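Local coordinates for hyaluronidase (Streptomyces koganeiensis, PDB 4UFQ), which probably degrades hyaluronan by hydrolysing its glycosidic bonds, at residues G117-A125 against D134-R142; I177-V187 against L195-G206. All blocks are in the same frame, centred on the assembly; numbering follows the deposited sequence. Where two conformers were deposited one is given.

In the fold
Interaction 1 (117-125 with 134-142) is the more deeply buried of the two. It lies near the middle of the long chain, in the hairpin of strands 124-127 and 132-137, and most of its touching residues are buried among the three subunits. Interaction 2 (177-187 with 195-206) sits toward the C-terminal end, where a long loop covers the hairpin of strands 193-198 and 201-206 and is partly exposed. They lie about 27 Å apart, centre to centre, and share no elements, although both touch the third subunit. Strand pairing and apolar packing dominate the first, with an amide-lysine pair beside a sulfate; the second relies on a proline-tyrosine CH-pi contact, an asparagine reaching a turn, and bridging waters.

Interaction 1: residues G117-A125 against D134-R142; sequences GPTKGNLIA and DFVVKGTGR. With SO4 (sulfate ion), chain Q.
Ile124 and Val137 form an antiparallel hydrogen-bonded pair in the hairpin of strands 124-127 and 132-137, with a classic beta bulge where Leu123 and Ile124 both face Val137. Two backbone bonds build the bulge: Val137 N donates to Ile124 O at 3.0 Å, and Leu123 N to Val137 O at 2.8 Å. The next pair, Ala125 with Val136, is non-hydrogen-bonded.

Apolar contacts follow the strands. Ile124 CG2 meets Val137 CG2 at 3.5 Å and approaches the Phe135 ring obliquely at CE2, while Leu123 CD1 reaches Val137 CG1. Phe135 also stacks edge-to-face with Phe135 of both neighbouring subunits, and Ile124 and Ala125 pair in parallel with a strand of the second subunit, which carries the sheet across the trimer interface.

Beyond the strands, Gly139 packs against the carbonyls of residues 119-121, its CA 3.9 Å from Thr119 O. A water accepts from Gly139 N and donates to Lys120 O, joining the type I turn of 138-141 to the incoming loop.

The polar contact is made by Asn122 and Lys138, whose side chains run alongside each other. Bends at chi2 (-61°) and chi3 (-71°) fold the lysine back toward the amide, and NZ approaches Asn122 OD1 at 2.7 Å in the carbonyl plane, on a lone pair. The amide nitrogen also donates to Gln108 of the second subunit. A sulfate, probably from the crystallisation liquor and also bound by Arg127, accepts a nearly straight bond from Asn122 ND2 to its O3 (2.9 Å, 170°).

Interaction 2: residues I177-V187 against L195-G206; sequences IGNAATVPTSV and LYASGGALLWRG
From Asn179 to Val187 the loop runs over the hairpin 195-206 without regular strand pairing, tied to it by a nearly straight backbone bond from Ala180 N to Ala197 O (2.9 Å). Alongside, Asn179 OD1 accepts from Gly200 N at 2.9 Å, the donor tilted 21° from the amide plane, and so joins the loop to the type I' turn of 198-201. Ala197 CB lies against the carbonyls of Ile177 and Gly178, and a water links Gly178 O to Ala197 N.

Ile177 CD1 meets Leu195 CD2 and Leu202 CD1, each pair of side chains crossing at about a right angle. This hairpin belongs to a three-stranded antiparallel sheet completed by strand 211-215, and Ile177 and Leu195 pair in parallel with a strand of the second subunit.

Pro184 covers one face of Tyr196 in a CH-pi contact: CD stands 3.5 Å from the ring centroid, 4° off the normal, while Leu203 CB lies over the opposite face. Arg205 leaves with CG anti to the backbone N and bends at chi3, which lays its guanidinium against Thr185, whose CA sits over one face, offset toward the rim. Its NE makes a weak hydrogen bond to Pro184 O (3.3 Å), and a water in the guanidinium plane connects NE with Pro184 O and Tyr196 OH.

Interaction 1: residues G117-A125 against D134-R142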
loop_
_atom_site.group_PDB
_atom_site.type_symbol
_atom_site.label_atom_id
_atom_site.label_comp_id
_atom_site.label_asym_id
_atom_site.label_seq_id
_atom_site.Cartn_x
_atom_site.Cartn_y
_atom_site.Cartn_z
ATOM N N GLY B 117 1.517 16.167 12.136
ATOM C CA GLY B 117 1.434 15.321 13.312
ATOM C C GLY B 117 0.730 14.023 12.973
ATOM O O GLY B 117 0.005 13.946 11.974
ATOM N N PRO B 118 0.932 12.989 13.794
ATOM C CA PRO B 118 0.427 11.654 13.463
ATOM C C PRO B 118 -1.101 11.588 13.396
ATOM O O PRO B 118 -1.807 12.231 14.181
ATOM C CB PRO B 118 0.963 10.782 14.607
ATOM C CG PRO B 118 1.191 11.729 15.736
ATOM C CD PRO B 118 1.604 13.021 15.104
ATOM N N THR B 119 -1.608 10.806 12.447
ATOM C CA THR B 119 -3.026 10.529 12.407
ATOM C C THR B 119 -3.362 9.466 13.441
ATOM O O THR B 119 -2.509 8.664 13.844
ATOM C CB THR B 119 -3.494 10.018 11.037
ATOM O OG1 THR B 119 -4.914 9.822 11.079
ATOM C CG2 THR B 119 -2.823 8.703 10.641
ATOM N N LYS B 120 -4.620 9.446 13.857
ATOM C CA LYS B 120 -5.092 8.404 14.753
ATOM C C LYS B 120 -5.684 7.226 13.976
ATOM O O LYS B 120 -5.949 6.173 14.551
ATOM C CB LYS B 120 -6.086 8.985 15.764
ATOM C CG LYS B 120 -5.419 9.966 16.723
ATOM C CD LYS B 120 -6.414 10.726 17.581
ATOM C CE LYS B 120 -5.698 11.659 18.551
ATOM N NZ LYS B 120 -4.771 12.604 17.857
ATOM N N GLY B 121 -5.859 7.390 12.665
ATOM C CA GLY B 121 -6.374 6.313 11.829
ATOM C C GLY B 121 -5.362 5.300 11.305
ATOM O O GLY B 121 -4.148 5.496 11.401
ATOM N N ASN B 122 -5.867 4.209 10.729
ATOM C CA ASN B 122 -5.010 3.165 10.173
ATOM C C ASN B 122 -4.168 3.730 9.049
ATOM O O ASN B 122 -4.677 4.509 8.231
ATOM C CB ASN B 122 -5.833 2.014 9.592
ATOM C CG ASN B 122 -6.675 1.315 10.615
ATOM O OD1 ASN B 122 -6.214 1.018 11.724
ATOM N ND2 ASN B 122 -7.926 1.045 10.258
ATOM N N LEU B 123 -2.897 3.362 8.995
ATOM C CA LEU B 123 -2.048 3.778 7.893
ATOM C C LEU B 123 -2.358 2.957 6.640
ATOM O O LEU B 123 -2.404 3.496 5.524
ATOM C CB LEU B 123 -0.569 3.647 8.287
ATOM C CG LEU B 123 -0.229 4.302 9.629
ATOM C CD1 LEU B 123 1.295 4.235 9.856
ATOM C CD2 LEU B 123 -0.730 5.727 9.682
ATOM N N ILE B 124 -2.593 1.661 6.821
ATOM C CA ILE B 124 -3.056 0.790 5.744
ATOM C C ILE B 124 -3.952 -0.266 6.372
ATOM O O ILE B 124 -3.686 -0.739 7.480
ATOM C CB ILE B 124 -1.877 0.170 4.935
ATOM C CG1 ILE B 124 -2.405 -0.604 3.729
ATOM C CG2 ILE B 124 -0.993 -0.689 5.851
ATOM C CD1 ILE B 124 -1.320 -0.975 2.722
ATOM N N ALA B 125 -5.035 -0.617 5.683
ATOM C CA ALA B 125 -5.931 -1.672 6.133
ATOM C C ALA B 125 -6.381 -2.470 4.931
ATOM O O ALA B 125 -7.055 -1.921 4.040
ATOM C CB ALA B 125 -7.133 -1.087 6.832
ATOM N N ASP B 134 -6.869 -8.597 7.436
ATOM C CA ASP B 134 -5.832 -9.427 6.832
ATOM C C ASP B 134 -4.431 -8.848 7.056
ATOM O O ASP B 134 -3.498 -9.573 7.448
ATOM C CB ASP B 134 -6.134 -9.654 5.349
ATOM C CG ASP B 134 -7.448 -10.414 5.134
ATOM O OD1 ASP B 134 -7.525 -11.600 5.510
ATOM O OD2 ASP B 134 -8.425 -9.825 4.605
ATOM N N PHE B 135 -4.287 -7.542 6.843
ATOM C CA PHE B 135 -3.053 -6.814 7.149
ATOM C C PHE B 135 -3.439 -5.395 7.508
ATOM O O PHE B 135 -4.113 -4.709 6.724
ATOM C CB PHE B 135 -2.088 -6.825 5.957
ATOM C CG PHE B 135 -0.819 -6.068 6.196
ATOM C CD1 PHE B 135 0.126 -6.533 7.098
ATOM C CD2 PHE B 135 -0.567 -4.892 5.523
ATOM C CE1 PHE B 135 1.297 -5.833 7.322
ATOM C CE2 PHE B 135 0.599 -4.182 5.733
ATOM C CZ PHE B 135 1.534 -4.647 6.645
ATOM N N VAL B 136 -3.064 -4.952 8.698
ATOM C CA VAL B 136 -3.376 -3.598 9.142
ATOM C C VAL B 136 -2.186 -3.020 9.894
ATOM O O VAL B 136 -1.516 -3.717 10.673
ATOM C CB VAL B 136 -4.655 -3.563 9.998
ATOM C CG1 VAL B 136 -4.484 -4.343 11.305
ATOM C CG2 VAL B 136 -5.104 -2.134 10.286
ATOM N N VAL B 137 -1.892 -1.758 9.611
ATOM C CA VAL B 137 -0.923 -0.981 10.360
ATOM C C VAL B 137 -1.709 0.147 10.989
ATOM O O VAL B 137 -2.251 1.006 10.285
ATOM C CB VAL B 137 0.247 -0.464 9.482
ATOM C CG1 VAL B 137 1.281 0.261 10.345
ATOM C CG2 VAL B 137 0.925 -1.570 8.700
ATOM N N LYS B 138 -1.838 0.120 12.308
ATOM C CA LYS B 138 -2.558 1.153 13.034
ATOM C C LYS B 138 -1.792 2.469 13.054
ATOM O O LYS B 138 -0.587 2.508 12.811
ATOM C CB LYS B 138 -2.805 0.687 14.481
ATOM C CG LYS B 138 -3.362 -0.761 14.647
ATOM C CD LYS B 138 -4.708 -1.006 13.997
ATOM C CE LYS B 138 -5.867 -0.328 14.684
ATOM N NZ LYS B 138 -7.101 -0.433 13.828
ATOM N N GLY B 139 -2.491 3.548 13.372
ATOM C CA GLY B 139 -1.850 4.836 13.595
ATOM C C GLY B 139 -0.701 4.778 14.608
ATOM O O GLY B 139 0.267 5.525 14.504
ATOM N N THR B 140 -0.816 3.922 15.618
ATOM C CA THR B 140 0.250 3.716 16.603
ATOM C C THR B 140 1.487 3.027 16.032
ATOM O O THR B 140 2.553 3.024 16.661
ATOM C CB THR B 140 -0.241 2.791 17.725
ATOM O OG1 THR B 140 -0.701 1.569 17.127
ATOM C CG2 THR B 140 -1.366 3.447 18.526
ATOM N N GLY B 141 1.346 2.430 14.855
ATOM C CA GLY B 141 2.405 1.650 14.258
ATOM C C GLY B 141 2.262 0.158 14.508
ATOM O O GLY B 141 2.966 -0.633 13.885
ATOM N N ARG B 142 1.358 -0.248 15.401
ATOM C CA ARG B 142 1.206 -1.695 15.642
ATOM C C ARG B 142 0.593 -2.368 14.407
ATOM O O ARG B 142 -0.232 -1.774 13.693
ATOM C CB ARG B 142 0.358 -1.989 16.882
ATOM C CG ARG B 142 0.953 -1.500 18.193
ATOM C CD ARG B 142 0.219 -2.078 19.368
ATOM N NE ARG B 142 0.665 -1.489 20.620
ATOM C CZ ARG B 142 0.108 -1.745 21.786
ATOM N NH1 ARG B 142 -0.852 -2.659 21.860
ATOM N NH2 ARG B 142 0.559 -1.136 22.881
HETATM S S SO4 Q . -11.011 0.810 12.320
HETATM O O1 SO4 Q . -10.833 2.090 11.628
HETATM O O2 SO4 Q . -11.428 1.051 13.706
HETATM O O3 SO4 Q . -9.791 -0.001 12.266
HETATM O O4 SO4 Q . -12.093 0.074 11.664
HETATM O O HOH W 1 -5.349 3.473 14.073
#

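Interaction 2: residues I177-V187 against L195-G206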
loop_
_atom_site.group_PDB
_atom_site.type_symbol
_atom_site.label_atom_id
_atom_site.label_comp_id
_atom_site.label_asym_id
_atom_site.label_seq_id
_atom_site.Cartn_x
_atom_site.Cartn_y
_atom_site.Cartn_z
ATOM N N ILE B 177 17.020 -12.419 18.694
ATOM C CA ILE B 177 16.213 -11.814 19.734
ATOM C C ILE B 177 17.146 -10.954 20.564
ATOM O O ILE B 177 18.068 -11.479 21.207
ATOM C CB ILE B 177 15.537 -12.880 20.614
ATOM C CG1 ILE B 177 14.660 -13.803 19.756
ATOM C CG2 ILE B 177 14.709 -12.198 21.712
ATOM C CD1 ILE B 177 14.099 -14.996 20.517
ATOM N N GLY B 178 16.955 -9.628 20.563
ATOM C CA GLY B 178 17.791 -8.733 21.342
ATOM C C GLY B 178 17.410 -8.817 22.805
ATOM O O GLY B 178 16.328 -9.314 23.127
ATOM N N ASN B 179 18.271 -8.342 23.696
ATOM C CA ASN B 179 17.903 -8.349 25.115
ATOM C C ASN B 179 16.668 -7.476 25.339
ATOM O O ASN B 179 16.576 -6.356 24.820
ATOM C CB ASN B 179 19.022 -7.814 25.994
ATOM C CG ASN B 179 20.247 -8.744 26.089
ATOM O OD1 ASN B 179 20.118 -9.972 26.151
ATOM N ND2 ASN B 179 21.427 -8.145 26.073
ATOM N N ALA B 180 15.718 -7.964 26.138
ATOM C CA ALA B 180 14.543 -7.182 26.478
ATOM C C ALA B 180 14.936 -6.032 27.405
ATOM O O ALA B 180 15.662 -6.215 28.385
ATOM C CB ALA B 180 13.515 -8.045 27.144
ATOM N N ALA B 181 14.466 -4.830 27.098
ATOM C CA ALA B 181 14.753 -3.672 27.937
ATOM C C ALA B 181 14.016 -3.786 29.265
ATOM O O ALA B 181 14.510 -3.334 30.299
ATOM C CB ALA B 181 14.387 -2.383 27.230
ATOM N N THR B 182 12.846 -4.407 29.225
ATOM C CA THR B 182 12.118 -4.683 30.461
ATOM C C THR B 182 11.715 -6.146 30.494
ATOM O O THR B 182 11.186 -6.693 29.542
ATOM C CB THR B 182 10.901 -3.758 30.638
ATOM O OG1 THR B 182 10.156 -3.687 29.416
ATOM C CG2 THR B 182 11.368 -2.359 31.034
ATOM N N VAL B 183 12.021 -6.779 31.616
ATOM C CA VAL B 183 11.730 -8.196 31.792
ATOM C C VAL B 183 10.209 -8.397 31.853
ATOM O O VAL B 183 9.539 -7.741 32.623
ATOM C CB VAL B 183 12.410 -8.694 33.099
ATOM C CG1 VAL B 183 11.984 -10.083 33.434
ATOM C CG2 VAL B 183 13.942 -8.609 32.965
ATOM N N PRO B 184 9.675 -9.325 31.035
ATOM C CA PRO B 184 8.233 -9.591 31.137
ATOM C C PRO B 184 7.758 -10.019 32.523
ATOM O O PRO B 184 8.487 -10.730 33.219
ATOM C CB PRO B 184 8.032 -10.750 30.169
ATOM C CG PRO B 184 9.087 -10.526 29.119
ATOM C CD PRO B 184 10.285 -10.052 29.918
ATOM N N THR B 185 6.553 -9.608 32.912
ATOM C CA THR B 185 5.934 -10.032 34.172
ATOM C C THR B 185 4.554 -10.638 33.943
ATOM O O THR B 185 3.815 -10.887 34.897
ATOM C CB THR B 185 5.786 -8.854 35.138
ATOM O OG1 THR B 185 4.977 -7.840 34.536
ATOM C CG2 THR B 185 7.155 -8.247 35.494
ATOM N N SER B 186 4.197 -10.832 32.677
ATOM C CA SER B 186 2.894 -11.325 32.282
ATOM C C SER B 186 2.998 -11.971 30.899
ATOM O O SER B 186 4.035 -11.856 30.206
ATOM C CB SER B 186 1.892 -10.160 32.250
ATOM O OG SER B 186 2.352 -9.152 31.356
ATOM N N VAL B 187 1.914 -12.638 30.503
ATOM C CA VAL B 187 1.805 -13.273 29.183
ATOM C C VAL B 187 0.526 -12.821 28.481
ATOM O O VAL B 187 -0.280 -12.109 29.066
ATOM C CB VAL B 187 1.907 -14.842 29.254
ATOM C CG1 VAL B 187 3.141 -15.248 30.058
ATOM C CG2 VAL B 187 0.683 -15.481 29.805
ATOM N N LEU B 195 8.801 -15.463 25.423
ATOM C CA LEU B 195 10.163 -15.859 25.123
ATOM C C LEU B 195 10.960 -14.581 25.009
ATOM O O LEU B 195 10.536 -13.641 24.316
ATOM C CB LEU B 195 10.198 -16.618 23.792
ATOM C CG LEU B 195 11.531 -17.228 23.352
ATOM C CD1 LEU B 195 11.958 -18.386 24.264
ATOM C CD2 LEU B 195 11.457 -17.703 21.900
ATOM N N TYR B 196 12.073 -14.465 25.725
ATOM C CA TYR B 196 12.860 -13.244 25.675
ATOM C C TYR B 196 14.302 -13.517 25.961
ATOM O O TYR B 196 14.644 -14.565 26.527
ATOM C CB TYR B 196 12.306 -12.187 26.657
ATOM C CG TYR B 196 12.305 -12.579 28.121
ATOM C CD1 TYR B 196 11.322 -13.423 28.633
ATOM C CD2 TYR B 196 13.269 -12.110 28.975
ATOM C CE1 TYR B 196 11.298 -13.769 29.988
ATOM C CE2 TYR B 196 13.256 -12.445 30.327
ATOM C CZ TYR B 196 12.274 -13.286 30.815
ATOM O OH TYR B 196 12.252 -13.628 32.143
ATOM N N ALA B 197 15.155 -12.588 25.545
ATOM C CA ALA B 197 16.563 -12.623 25.889
ATOM C C ALA B 197 16.858 -11.682 27.050
ATOM O O ALA B 197 16.258 -10.613 27.189
ATOM C CB ALA B 197 17.455 -12.292 24.658
ATOM N N SER B 198 17.770 -12.132 27.912
ATOM C CA SER B 198 18.145 -11.386 29.095
ATOM C C SER B 198 19.619 -11.678 29.362
ATOM O O SER B 198 20.005 -12.836 29.575
ATOM C CB SER B 198 17.267 -11.817 30.250
ATOM O OG SER B 198 17.469 -10.941 31.356
ATOM N N GLY B 199 20.446 -10.642 29.322
ATOM C CA GLY B 199 21.876 -10.798 29.526
ATOM C C GLY B 199 22.499 -11.764 28.539
ATOM O O GLY B 199 23.488 -12.409 28.880
ATOM N N GLY B 200 21.941 -11.882 27.338
ATOM C CA GLY B 200 22.469 -12.774 26.309
ATOM C C GLY B 200 21.934 -14.201 26.362
ATOM O O GLY B 200 22.192 -14.997 25.466
ATOM N N ALA B 201 21.197 -14.526 27.421
ATOM C CA ALA B 201 20.584 -15.850 27.619
ATOM C C ALA B 201 19.165 -15.853 27.067
ATOM O O ALA B 201 18.554 -14.781 26.910
ATOM C CB ALA B 201 20.570 -16.184 29.091
ATOM N N LEU B 202 18.630 -17.040 26.787
ATOM C CA LEU B 202 17.265 -17.206 26.310
ATOM C C LEU B 202 16.397 -17.721 27.458
ATOM O O LEU B 202 16.761 -18.715 28.123
ATOM C CB LEU B 202 17.251 -18.191 25.127
ATOM C CG LEU B 202 15.884 -18.397 24.474
ATOM C CD1 LEU B 202 15.404 -17.134 23.764
ATOM C CD2 LEU B 202 15.977 -19.591 23.498
ATOM N N LEU B 203 15.275 -17.039 27.714
ATOM C CA LEU B 203 14.389 -17.332 28.841
ATOM C C LEU B 203 12.958 -17.517 28.383
ATOM O O LEU B 203 12.555 -16.926 27.374
ATOM C CB LEU B 203 14.426 -16.199 29.879
ATOM C CG LEU B 203 15.628 -16.120 30.831
ATOM C CD1 LEU B 203 16.895 -15.751 30.122
ATOM C CD2 LEU B 203 15.375 -15.140 31.980
ATOM N N TRP B 204 12.173 -18.290 29.130
ATOM C CA TRP B 204 10.726 -18.409 28.935
ATOM C C TRP B 204 10.020 -18.169 30.245
ATOM O O TRP B 204 10.354 -18.772 31.279
ATOM C CB TRP B 204 10.355 -19.823 28.497
ATOM C CG TRP B 204 8.873 -20.188 28.351
ATOM C CD1 TRP B 204 8.138 -20.990 29.179
ATOM C CD2 TRP B 204 8.012 -19.861 27.249
ATOM N NE1 TRP B 204 6.884 -21.165 28.672
ATOM C CE2 TRP B 204 6.776 -20.481 27.488
ATOM C CE3 TRP B 204 8.164 -19.083 26.103
ATOM C CZ2 TRP B 204 5.710 -20.383 26.598
ATOM C CZ3 TRP B 204 7.107 -18.981 25.231
ATOM C CH2 TRP B 204 5.891 -19.600 25.496
ATOM N N ARG B 205 9.031 -17.283 30.206
ATOM C CA ARG B 205 8.045 -17.137 31.261
ATOM C C ARG B 205 6.773 -17.855 30.830
ATOM O O ARG B 205 6.187 -17.496 29.808
ATOM C CB ARG B 205 7.765 -15.665 31.551
ATOM C CG ARG B 205 6.509 -15.446 32.410
ATOM C CD ARG B 205 6.254 -13.986 32.732
ATOM N NE ARG B 205 7.013 -13.602 33.907
ATOM C CZ ARG B 205 6.592 -13.716 35.160
ATOM N NH1 ARG B 205 5.393 -14.196 35.443
ATOM N NH2 ARG B 205 7.395 -13.355 36.155
ATOM N N GLY B 206 6.362 -18.874 31.566
ATOM C CA GLY B 206 5.138 -19.590 31.263
ATOM C C GLY B 206 3.903 -18.977 31.883
ATOM O O GLY B 206 3.966 -18.073 32.742
HETATM O O HOH W 2 13.954 -10.169 24.337
HETATM O O HOH W 3 15.696 -8.734 29.546
HETATM O O HOH W 4 9.775 -13.008 33.350
#